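Local coordinates for putative phosphatase (DUF442) (Shewanella putrefaciens CN-32, PDB 3GXH), which is a putative phosphatase of the DUF442 family, probably hydrolysing phosphate esters by the cysteine-based mechanism of the tyrosine and dual-specificity phosphatases, at residues 46-49 with 54-57; 87-92 with 118-123; 110-115 with 132-137. One frame throughout, in Å; residues are numbered along the deposited sequence.

Interaction 1: residues 46-49 with 54-57; sequences NLMP and DAHP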
ATOM      1  N   ASN A  46       3.164  -2.511  -5.422  1.00  9.77           N
ATOM      2  CA  ASN A  46       3.629  -1.157  -5.738  1.00  9.56           C
ATOM      3  C   ASN A  46       2.568  -0.450  -6.530  1.00 10.31           C
ATOM      4  O   ASN A  46       2.174  -0.888  -7.612  1.00 10.47           O
ATOM      5  CB  ASN A  46       4.897  -1.256  -6.570  1.00  9.75           C
ATOM      6  CG  ASN A  46       5.455   0.079  -6.976  1.00  9.70           C
ATOM      7  OD1 ASN A  46       5.070   1.149  -6.428  1.00 10.60           O
ATOM      8  ND2 ASN A  46       6.333   0.030  -7.992  1.00 10.77           N
ATOM      9  N   LEU A  47       2.059   0.647  -5.953  1.00 10.79           N
ATOM     10  CA  LEU A  47       1.036   1.526  -6.589  1.00 10.68           C
ATOM     11  C   LEU A  47       1.630   2.764  -7.269  1.00 10.41           C
ATOM     12  O   LEU A  47       0.895   3.550  -7.835  1.00 10.89           O
ATOM     13  CB  LEU A  47      -0.012   1.984  -5.565  1.00  9.73           C
ATOM     14  CG  LEU A  47      -0.679   0.920  -4.722  1.00 10.22           C
ATOM     15  CD1 LEU A  47      -1.680   1.550  -3.766  1.00 12.94           C
ATOM     16  CD2 LEU A  47      -1.345  -0.206  -5.546  1.00 11.49           C
HETATM   17  N   MSE A  48       2.941   2.937  -7.155  1.00 10.39           N
HETATM   18  CA  MSE A  48       3.621   4.094  -7.721  0.70 10.32           C
HETATM   19  C   MSE A  48       3.942   3.886  -9.190  1.00 11.60           C
HETATM   20  O   MSE A  48       4.676   2.979  -9.527  1.00 10.97           O
HETATM   21  CB  MSE A  48       4.907   4.329  -6.936  0.70 11.32           C
HETATM   22  CG  MSE A  48       5.798   5.426  -7.470  0.70 11.72           C
HETATM   23 SE   MSE A  48       7.356   5.608  -6.343  0.60  9.00          SE
HETATM   24  CE  MSE A  48       8.009   7.335  -6.987  0.70 12.17           C
ATOM     25  N   PRO A  49       3.465   4.757 -10.076  1.00 10.48           N
ATOM     26  CA  PRO A  49       3.826   4.599 -11.483  1.00 11.52           C
ATOM     27  C   PRO A  49       5.338   4.637 -11.706  1.00 10.99           C
ATOM     28  O   PRO A  49       6.065   5.510 -11.179  1.00 11.66           O
ATOM     29  CB  PRO A  49       3.151   5.817 -12.158  1.00 12.54           C
ATOM     30  CG  PRO A  49       1.998   6.144 -11.282  1.00 14.67           C
ATOM     31  CD  PRO A  49       2.522   5.876  -9.885  1.00 12.03           C
ATOM     32  N   ASP A  54      10.902   9.757  -9.435  1.00 11.88           N
ATOM     33  CA  ASP A  54      11.421   9.252  -8.174  1.00 10.72           C
ATOM     34  C   ASP A  54      11.434   7.724  -8.092  1.00 11.48           C
ATOM     35  O   ASP A  54      12.028   7.139  -7.172  1.00 11.32           O
ATOM     36  CB  ASP A  54      10.630   9.800  -7.032  1.00 11.53           C
ATOM     37  CG  ASP A  54      10.729  11.294  -6.937  1.00 12.28           C
ATOM     38  OD1 ASP A  54      11.785  11.801  -6.549  1.00 13.12           O
ATOM     39  OD2 ASP A  54       9.721  11.990  -7.311  1.00 15.28           O
ATOM     40  N   ALA A  55      10.784   7.061  -9.054  1.00 11.51           N
ATOM     41  CA  ALA A  55      10.667   5.612  -9.021  1.00 10.77           C
ATOM     42  C   ALA A  55      11.967   4.912  -9.271  1.00 10.10           C
ATOM     43  O   ALA A  55      12.854   5.383  -9.974  1.00 11.64           O
ATOM     44  CB  ALA A  55       9.640   5.137 -10.081  1.00 12.31           C
ATOM     45  N   HIS A  56      12.086   3.686  -8.772  1.00 10.11           N
ATOM     46  CA  HIS A  56      13.201   2.856  -9.149  1.00  9.96           C
ATOM     47  C   HIS A  56      13.107   2.545 -10.629  1.00 10.65           C
ATOM     48  O   HIS A  56      12.017   2.356 -11.146  1.00 12.01           O
ATOM     49  CB  HIS A  56      13.200   1.519  -8.368  1.00 11.06           C
ATOM     50  CG  HIS A  56      13.393   1.687  -6.895  1.00 10.83           C
ATOM     51  ND1 HIS A  56      14.581   2.157  -6.385  1.00 11.40           N
ATOM     52  CD2 HIS A  56      12.539   1.532  -5.841  1.00 11.48           C
ATOM     53  CE1 HIS A  56      14.463   2.231  -5.068  1.00  9.74           C
ATOM     54  NE2 HIS A  56      13.245   1.850  -4.710  1.00 10.99           N
ATOM     55  N   PRO A  57      14.250   2.435 -11.307  1.00 10.53           N
ATOM     56  CA  PRO A  57      14.188   2.054 -12.738  1.00 12.05           C
ATOM     57  C   PRO A  57      13.547   0.641 -12.924  1.00 12.58           C
ATOM     58  O   PRO A  57      12.911   0.406 -13.947  1.00 13.22           O
ATOM     59  CB  PRO A  57      15.624   2.051 -13.172  1.00 14.25           C
ATOM     60  CG  PRO A  57      16.279   3.050 -12.270  1.00 20.50           C
ATOM     61  CD  PRO A  57      15.578   2.913 -10.932  1.00 13.10           C
TER

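Interaction 2: residues 87-92 with 118-123; sequences AFFAAM and QLKQGQ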
ATOM      1  N   ALA A  87      -8.314  -4.291  -8.654  1.00 13.43           N
ATOM      2  CA  ALA A  87      -7.132  -5.032  -8.971  1.00 11.76           C
ATOM      3  C   ALA A  87      -6.289  -5.290  -7.704  1.00 12.53           C
ATOM      4  O   ALA A  87      -5.733  -6.369  -7.482  1.00 12.78           O
ATOM      5  CB  ALA A  87      -6.294  -4.275 -10.101  1.00 13.94           C
ATOM      6  N   PHE A  88      -6.187  -4.276  -6.856  1.00 11.87           N
ATOM      7  CA  PHE A  88      -5.536  -4.474  -5.557  1.00 12.57           C
ATOM      8  C   PHE A  88      -6.241  -5.516  -4.707  1.00 11.15           C
ATOM      9  O   PHE A  88      -5.620  -6.371  -4.106  1.00 11.36           O
ATOM     10  CB  PHE A  88      -5.449  -3.113  -4.827  1.00 11.76           C
ATOM     11  CG  PHE A  88      -4.958  -3.198  -3.427  1.00 11.89           C
ATOM     12  CD1 PHE A  88      -3.669  -3.625  -3.154  1.00 13.52           C
ATOM     13  CD2 PHE A  88      -5.758  -2.774  -2.359  1.00 11.01           C
ATOM     14  CE1 PHE A  88      -3.217  -3.739  -1.824  1.00 13.89           C
ATOM     15  CE2 PHE A  88      -5.307  -2.870  -1.029  1.00 12.02           C
ATOM     16  CZ  PHE A  88      -4.042  -3.347  -0.770  1.00 14.50           C
ATOM     17  N   PHE A  89      -7.554  -5.414  -4.620  1.00 12.72           N
ATOM     18  CA  PHE A  89      -8.295  -6.393  -3.853  1.00 12.87           C
ATOM     19  C   PHE A  89      -8.093  -7.821  -4.363  1.00 12.41           C
ATOM     20  O   PHE A  89      -7.860  -8.760  -3.578  1.00 13.11           O
ATOM     21  CB  PHE A  89      -9.806  -6.120  -3.889  1.00 12.20           C
ATOM     22  CG  PHE A  89     -10.296  -4.875  -3.178  1.00 11.23           C
ATOM     23  CD1 PHE A  89      -9.523  -4.100  -2.330  1.00 13.85           C
ATOM     24  CD2 PHE A  89     -11.621  -4.502  -3.380  1.00 15.44           C
ATOM     25  CE1 PHE A  89     -10.064  -3.020  -1.685  1.00 15.18           C
ATOM     26  CE2 PHE A  89     -12.166  -3.407  -2.739  1.00 16.35           C
ATOM     27  CZ  PHE A  89     -11.359  -2.645  -1.893  1.00 16.05           C
ATOM     28  N   ALA A  90      -8.039  -7.974  -5.695  1.00 13.64           N
ATOM     29  CA  ALA A  90      -7.790  -9.282  -6.290  1.00 11.07           C
ATOM     30  C   ALA A  90      -6.398  -9.769  -5.991  1.00 13.50           C
ATOM     31  O   ALA A  90      -6.184 -10.954  -5.759  1.00 13.70           O
ATOM     32  CB  ALA A  90      -8.061  -9.261  -7.817  1.00 13.96           C
ATOM     33  N   ALA A  91      -5.417  -8.862  -6.002  1.00 12.49           N
ATOM     34  CA  ALA A  91      -4.060  -9.263  -5.674  1.00 13.48           C
ATOM     35  C   ALA A  91      -3.959  -9.718  -4.213  1.00 13.99           C
ATOM     36  O   ALA A  91      -3.290 -10.695  -3.888  1.00 14.09           O
ATOM     37  CB  ALA A  91      -3.075  -8.116  -5.942  1.00 13.22           C
HETATM   38  N   MSE A  92      -4.635  -9.008  -3.325  1.00 13.76           N
HETATM   39  CA  MSE A  92      -4.681  -9.445  -1.922  1.00 12.94           C
HETATM   40  C   MSE A  92      -5.288 -10.834  -1.784  1.00 13.92           C
HETATM   41  O   MSE A  92      -4.695 -11.708  -1.151  1.00 14.66           O
HETATM   42  CB  MSE A  92      -5.458  -8.430  -1.069  1.00 13.73           C
HETATM   43  CG  MSE A  92      -4.792  -7.083  -0.930  1.00 14.81           C
HETATM   44 SE   MSE A  92      -3.123  -7.127   0.071  0.85 11.27          SE
HETATM   45  CE  MSE A  92      -3.892  -7.514   1.837  1.00 14.99           C
ATOM     46  N   GLN A 118      -9.530  -2.965   4.143  1.00 11.85           N
ATOM     47  CA  GLN A 118      -9.996  -3.346   5.472  1.00 13.67           C
ATOM     48  C   GLN A 118     -11.503  -3.143   5.593  1.00 13.06           C
ATOM     49  O   GLN A 118     -12.213  -3.956   6.210  1.00 13.10           O
ATOM     50  CB  GLN A 118      -9.244  -2.608   6.549  1.00 14.26           C
ATOM     51  CG  GLN A 118      -7.758  -2.980   6.549  1.00 19.14           C
ATOM     52  CD  GLN A 118      -6.940  -2.332   7.647  1.00 20.64           C
ATOM     53  OE1 GLN A 118      -7.198  -1.193   8.079  1.00 24.24           O
ATOM     54  NE2 GLN A 118      -5.901  -3.068   8.097  1.00 23.03           N
ATOM     55  N   LEU A 119     -11.983  -2.046   5.013  1.00 12.88           N
ATOM     56  CA  LEU A 119     -13.418  -1.749   5.038  1.00 14.04           C
ATOM     57  C   LEU A 119     -14.198  -2.856   4.342  1.00 14.24           C
ATOM     58  O   LEU A 119     -15.175  -3.395   4.897  1.00 17.14           O
ATOM     59  CB  LEU A 119     -13.647  -0.370   4.409  1.00 15.05           C
ATOM     60  CG  LEU A 119     -15.076   0.126   4.453  1.00 18.19           C
ATOM     61  CD1 LEU A 119     -15.500   0.342   5.915  1.00 22.48           C
ATOM     62  CD2 LEU A 119     -15.170   1.425   3.653  1.00 19.10           C
ATOM     63  N   LYS A 120     -13.755  -3.292   3.168  1.00 15.03           N
ATOM     64  CA  LYS A 120     -14.522  -4.314   2.433  1.00 17.74           C
ATOM     65  C   LYS A 120     -14.406  -5.710   3.047  1.00 18.14           C
ATOM     66  O   LYS A 120     -15.319  -6.552   2.891  1.00 17.18           O
ATOM     67  CB  LYS A 120     -14.127  -4.312   0.968  1.00 20.40           C
ATOM     68  CG  LYS A 120     -12.878  -5.045   0.704  1.00 24.06           C
ATOM     69  CD  LYS A 120     -13.054  -6.523   0.338  1.00 31.94           C
ATOM     70  CE  LYS A 120     -11.737  -7.034  -0.220  1.00 32.40           C
ATOM     71  NZ  LYS A 120     -11.709  -8.511  -0.341  1.00 32.62           N
ATOM     72  N   GLN A 121     -13.314  -5.980   3.758  1.00 15.20           N
ATOM     73  CA  GLN A 121     -13.120  -7.223   4.489  1.00 14.73           C
ATOM     74  C   GLN A 121     -14.014  -7.292   5.738  1.00 18.03           C
ATOM     75  O   GLN A 121     -13.997  -8.288   6.447  1.00 18.95           O
ATOM     76  CB  GLN A 121     -11.657  -7.366   4.901  1.00 18.80           C
ATOM     77  CG  GLN A 121     -10.757  -7.650   3.754  1.00 21.09           C
ATOM     78  CD  GLN A 121     -11.009  -9.024   3.225  1.00 26.80           C
ATOM     79  OE1 GLN A 121     -11.724  -9.201   2.243  1.00 26.98           O
ATOM     80  NE2 GLN A 121     -10.472 -10.019   3.916  1.00 29.31           N
ATOM     81  N   GLY A 122     -14.748  -6.230   6.026  1.00 17.46           N
ATOM     82  CA  GLY A 122     -15.606  -6.203   7.228  1.00 19.62           C
ATOM     83  C   GLY A 122     -14.829  -5.900   8.516  1.00 22.54           C
ATOM     84  O   GLY A 122     -15.348  -6.142   9.611  1.00 22.24           O
ATOM     85  N   GLN A 123     -13.609  -5.360   8.401  1.00 21.73           N
ATOM     86  CA  GLN A 123     -12.713  -5.164   9.568  1.00 22.08           C
ATOM     87  C   GLN A 123     -12.968  -3.819  10.297  1.00 20.87           C
ATOM     88  O   GLN A 123     -12.310  -3.521  11.301  1.00 23.04           O
ATOM     89  CB  GLN A 123     -11.222  -5.331   9.180  1.00 24.83           C
ATOM     90  CG  GLN A 123     -10.910  -6.717   8.549  1.00 23.77           C
ATOM     91  CD  GLN A 123      -9.486  -6.873   7.994  1.00 32.32           C
ATOM     92  OE1 GLN A 123      -8.662  -5.954   8.049  1.00 34.66           O
ATOM     93  NE2 GLN A 123      -9.213  -8.051   7.426  1.00 38.08           N
TER
HETATM   94  O   HOH W   1      -9.299  -9.320  -1.336  0.50 15.91           O

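Interaction 3: residues 110-115 with 132-137; sequences ASAFAY and TPWNDE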
ATOM      1  N   ALA A 110      -1.377   4.253  -0.997  1.00 10.42           N
ATOM      2  CA  ALA A 110      -1.373   2.981  -0.300  1.00 11.28           C
ATOM      3  C   ALA A 110      -2.209   2.966   0.962  1.00 10.49           C
ATOM      4  O   ALA A 110      -2.925   1.995   1.219  1.00 11.03           O
ATOM      5  CB  ALA A 110       0.098   2.485  -0.041  1.00 11.80           C
ATOM      6  N   SER A 111      -2.166   4.012   1.760  1.00 10.77           N
ATOM      7  CA  SER A 111      -3.002   4.036   2.978  1.00 10.16           C
ATOM      8  C   SER A 111      -4.503   4.124   2.616  1.00 10.62           C
ATOM      9  O   SER A 111      -5.323   3.513   3.314  1.00 10.72           O
ATOM     10  CB  SER A 111      -2.590   5.151   3.931  1.00 11.21           C
ATOM     11  OG  SER A 111      -2.831   6.453   3.393  1.00 11.17           O
ATOM     12  N   ALA A 112      -4.827   4.816   1.527  1.00 11.40           N
ATOM     13  CA  ALA A 112      -6.222   4.897   1.045  1.00 11.24           C
ATOM     14  C   ALA A 112      -6.699   3.510   0.597  1.00 10.81           C
ATOM     15  O   ALA A 112      -7.788   3.079   0.919  1.00 13.05           O
ATOM     16  CB  ALA A 112      -6.367   5.949  -0.063  1.00 10.84           C
ATOM     17  N   PHE A 113      -5.856   2.818  -0.158  1.00 10.17           N
ATOM     18  CA  PHE A 113      -6.205   1.483  -0.649  1.00 10.52           C
ATOM     19  C   PHE A 113      -6.276   0.490   0.513  1.00 11.42           C
ATOM     20  O   PHE A 113      -7.151  -0.375   0.547  1.00 11.68           O
ATOM     21  CB  PHE A 113      -5.213   0.982  -1.725  1.00 11.54           C
ATOM     22  CG  PHE A 113      -5.516   1.453  -3.131  1.00 12.42           C
ATOM     23  CD1 PHE A 113      -5.955   2.745  -3.400  1.00 13.01           C
ATOM     24  CD2 PHE A 113      -5.275   0.614  -4.202  1.00 11.94           C
ATOM     25  CE1 PHE A 113      -6.194   3.173  -4.701  1.00 12.43           C
ATOM     26  CE2 PHE A 113      -5.536   1.060  -5.471  1.00 12.53           C
ATOM     27  CZ  PHE A 113      -5.970   2.307  -5.728  1.00 12.78           C
ATOM     28  N   ALA A 114      -5.379   0.624   1.495  1.00 11.75           N
ATOM     29  CA  ALA A 114      -5.454  -0.235   2.671  1.00 12.61           C
ATOM     30  C   ALA A 114      -6.761   0.003   3.437  1.00 11.04           C
ATOM     31  O   ALA A 114      -7.412  -0.957   3.891  1.00 11.74           O
ATOM     32  CB  ALA A 114      -4.254  -0.018   3.609  1.00 11.51           C
ATOM     33  N   TYR A 115      -7.172   1.240   3.592  1.00 11.40           N
ATOM     34  CA  TYR A 115      -8.444   1.551   4.238  1.00 11.56           C
ATOM     35  C   TYR A 115      -9.594   0.866   3.506  1.00 11.09           C
ATOM     36  O   TYR A 115     -10.439   0.218   4.133  1.00 11.86           O
ATOM     37  CB  TYR A 115      -8.652   3.059   4.251  1.00 12.33           C
ATOM     38  CG  TYR A 115     -10.047   3.441   4.638  1.00 14.13           C
ATOM     39  CD1 TYR A 115     -10.472   3.274   5.945  1.00 15.51           C
ATOM     40  CD2 TYR A 115     -10.969   3.893   3.686  1.00 15.48           C
ATOM     41  CE1 TYR A 115     -11.770   3.583   6.319  1.00 16.29           C
ATOM     42  CE2 TYR A 115     -12.275   4.218   4.049  1.00 18.87           C
ATOM     43  CZ  TYR A 115     -12.663   4.057   5.351  1.00 14.96           C
ATOM     44  OH  TYR A 115     -13.984   4.387   5.710  1.00 18.13           O
ATOM     45  N   THR A 132      -3.583   8.258   8.170  1.00 15.54           N
ATOM     46  CA  THR A 132      -2.724   9.228   8.844  1.00 14.80           C
ATOM     47  C   THR A 132      -1.777   9.981   7.882  1.00 13.95           C
ATOM     48  O   THR A 132      -1.607  11.184   8.017  1.00 13.87           O
ATOM     49  CB  THR A 132      -1.995   8.540  10.045  1.00 19.26           C
ATOM     50  OG1 THR A 132      -2.961   8.310  11.092  1.00 21.34           O
ATOM     51  CG2 THR A 132      -0.877   9.425  10.589  1.00 18.47           C
ATOM     52  N   PRO A 133      -1.210   9.294   6.875  1.00 16.98           N
ATOM     53  CA  PRO A 133      -0.312   9.996   5.972  1.00 16.40           C
ATOM     54  C   PRO A 133      -0.933  11.096   5.187  1.00 19.02           C
ATOM     55  O   PRO A 133      -0.211  11.944   4.693  1.00 22.09           O
ATOM     56  CB  PRO A 133       0.164   8.881   5.020  1.00 18.05           C
ATOM     57  CG  PRO A 133       0.117   7.650   5.872  1.00 20.60           C
ATOM     58  CD  PRO A 133      -1.171   7.836   6.620  1.00 18.45           C
ATOM     59  N   TRP A 134      -2.263  11.112   5.075  1.00 16.63           N
ATOM     60  CA  TRP A 134      -2.990  12.147   4.364  1.00 16.87           C
ATOM     61  C   TRP A 134      -2.987  13.465   5.098  1.00 22.52           C
ATOM     62  O   TRP A 134      -3.360  14.475   4.536  1.00 23.47           O
ATOM     63  CB  TRP A 134      -4.452  11.728   4.021  1.00 15.48           C
ATOM     64  CG  TRP A 134      -4.484  10.745   2.928  1.00 11.91           C
ATOM     65  CD1 TRP A 134      -4.054   9.455   2.991  1.00 13.11           C
ATOM     66  CD2 TRP A 134      -4.962  10.942   1.590  1.00 10.09           C
ATOM     67  NE1 TRP A 134      -4.248   8.841   1.788  1.00 10.90           N
ATOM     68  CE2 TRP A 134      -4.759   9.733   0.895  1.00 11.17           C
ATOM     69  CE3 TRP A 134      -5.478  12.039   0.888  1.00 10.95           C
ATOM     70  CZ2 TRP A 134      -5.075   9.586  -0.442  1.00 12.92           C
ATOM     71  CZ3 TRP A 134      -5.819  11.868  -0.450  1.00 12.72           C
ATOM     72  CH2 TRP A 134      -5.629  10.657  -1.092  1.00 11.78           C
ATOM     73  N   ASN A 135      -2.625  13.419   6.382  1.00 22.64           N
ATOM     74  CA  ASN A 135      -2.539  14.611   7.184  1.00 29.80           C
ATOM     75  C   ASN A 135      -3.763  15.468   7.009  1.00 27.55           C
ATOM     76  O   ASN A 135      -3.646  16.682   6.819  1.00 29.60           O
ATOM     77  CB  ASN A 135      -1.269  15.380   6.796  1.00 30.15           C
ATOM     78  CG  ASN A 135      -0.768  16.224   7.908  1.00 41.69           C
ATOM     79  OD1 ASN A 135      -0.713  17.448   7.795  1.00 49.14           O
ATOM     80  ND2 ASN A 135      -0.433  15.586   9.025  1.00 52.29           N
ATOM     81  N   ASP A 136      -4.934  14.833   7.055  1.00 23.50           N
ATOM     82  CA  ASP A 136      -6.226  15.482   6.874  1.00 26.64           C
ATOM     83  C   ASP A 136      -6.477  16.251   5.537  1.00 26.95           C
ATOM     84  O   ASP A 136      -7.289  17.174   5.498  1.00 27.53           O
ATOM     85  CB  ASP A 136      -6.517  16.413   8.063  1.00 27.63           C
ATOM     86  N   GLU A 137      -5.821  15.849   4.445  1.00 24.30           N
ATOM     87  CA  GLU A 137      -5.919  16.559   3.155  1.00 20.94           C
ATOM     88  C   GLU A 137      -6.907  15.906   2.190  1.00 17.38           C
ATOM     89  O   GLU A 137      -7.036  16.315   1.046  1.00 19.03           O
ATOM     90  CB  GLU A 137      -4.539  16.580   2.474  1.00 17.63           C
ATOM     91  CG  GLU A 137      -3.514  17.443   3.214  1.00 15.66           C
ATOM     92  CD  GLU A 137      -2.079  17.080   2.909  1.00 13.15           C
ATOM     93  OE1 GLU A 137      -1.818  16.310   1.972  1.00 16.58           O
ATOM     94  OE2 GLU A 137      -1.200  17.609   3.629  1.00 19.15           O
TER

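Interaction 1: residues 46-49 with 54-57
Met48, a selenomethionine, meets Asp54 and Ala55 across a loop that doubles back on itself after an Asx turn, an example of a long side chain bridging two limbs of one connection. The loop joins strand 43-46 to helix 59-65. At its start the amide side chain of Asn46 bends over the backbone: Asn46 OD1 accepts from Met48 N at 2.9 Å. The N-H points to it at 152°, but the nitrogen stands 50° out of the carbonyl plane, so the bond comes in from above the amide and not along a lone pair. Tyr70 receives the other end of the amide through Asn46 ND2, which fixes how the group is turned.

With CG anti to the backbone N (chi1 175°) and the rest of the chain extended, Met48 spans the gap at full length. The side chain runs roughly at a right angle to that of Asp54. In this conformer, one of two modelled, Met48 CE touches Asp54 CB at 3.6 Å and Ala55 N at 3.5 Å. Leu27 and Leu105 also pack on Met48; Leu105 lies between strand 100-103 and helix 108-120, where the phosphate-binding loop is expected. No hydrogen bond joins residues 46-49 to 54-57, and the contact is mainly apolar. Beside the methyl, Ala55 CB rests 3.8 Å from the carbonyl oxygen Pro49 O.

Interaction 2: residues 87-92 with 118-123
Lys120 lies over one face of the Phe89 ring, a worked case of how a lysine can serve as a hydrocarbon along its length and as a cation at its end. The two side chains run past each other in opposite directions. From CB, which leaves the backbone toward helix 82-94, the first torsion (chi1 80°) tucks CG between the backbone N and the carbonyl carbon. That carries Lys120 CG over the ring, 4.0 Å from the Phe89 centroid and 20° off its normal, a CH-pi contact displaced toward the rim; the nearest ring atom is Phe89 CZ, 3.8 Å from Lys120 CG. A bend at chi2 then sends CD and the atoms beyond it back across the same face. Lys120 CE comes down near the root of the ring, 3.9 Å from Phe89 CG.

At the tip the character changes. Lys120 NZ is 5.3 Å from the Phe89 centroid, at most a weak cation-pi attraction, and its firmer partners are polar. Lys120 NZ donates to Gln121 OE1 at 2.7 Å, approaching from above that carbonyl plane, and also to a water. The water in turn donates to Phe89 O, so the ammonium group is tied indirectly to the backbone of the very residue its methylenes cover.

Helix 108-120 ends here in a Schellman motif, with Gly122 at positive phi. Leu116 and Tyr117 of that helix also pack on Phe89, while Phe88 and Met92, on helix 82-94, reach strands 43-46 and 100-103.

Interaction 3: residues 110-115 with 132-137
Ser111 and Ala112 receive the indole of Trp134 near the start of helix 108-120, illustrating how a later loop can be fastened to a helix largely through an aromatic side chain. The pyrrole edge comes first: Ser111 OG lies in the indole plane, 3.2 Å from Trp134 NE1. Farther round the ring, Ala112 CB meets Trp134 CZ2 at 3.9 Å, approaching obliquely. Pro133 adds its CD, 3.9 Å from Ser111 OG.

The next shell explains the polar ends. Trp134 NE1 donates to Tyr108 O, while Ser111 OG, brought back by chi1 of 66° toward the preceding turn, bonds to Asn107 O. Both buried groups are therefore engaged by main-chain carbonyls around the helix start. The rings of Tyr108 and Trp144 meet the indole with planes inclined to it by about 55° and 60°.

Beyond the ring, a short 3-10 turn (132-134) presents Pro133 and Trp134 together, and a type I' beta turn from Trp134 to Glu137 leads the chain away. In cysteine-based phosphatases the phosphate-binding loop runs into just such a helix, and the helix start held here is consistent with that fold.

In the fold
Helix 108-120 connects the three sites. Interaction 3 uses residues 110-115 of it and interaction 2 its C-terminal end; their centres are 15 Å apart, and they touch where Phe88 CE2 comes 3.5 Å from Phe113 O. Interaction 1 reaches the same helix through Leu47, whose CD1 packs 3.7 Å from Phe113 CD2, although its centre lies 18 Å from that of interaction 3. Interactions 1 and 2 do not touch and fall on opposite sides of the chain's centre, 22 Å between centres. A bound sulfate, probably from the crystallisation liquor, sits about 6 Å from the Met48 side chain; it may mark the phosphate pocket, which would put interaction 1 at its border.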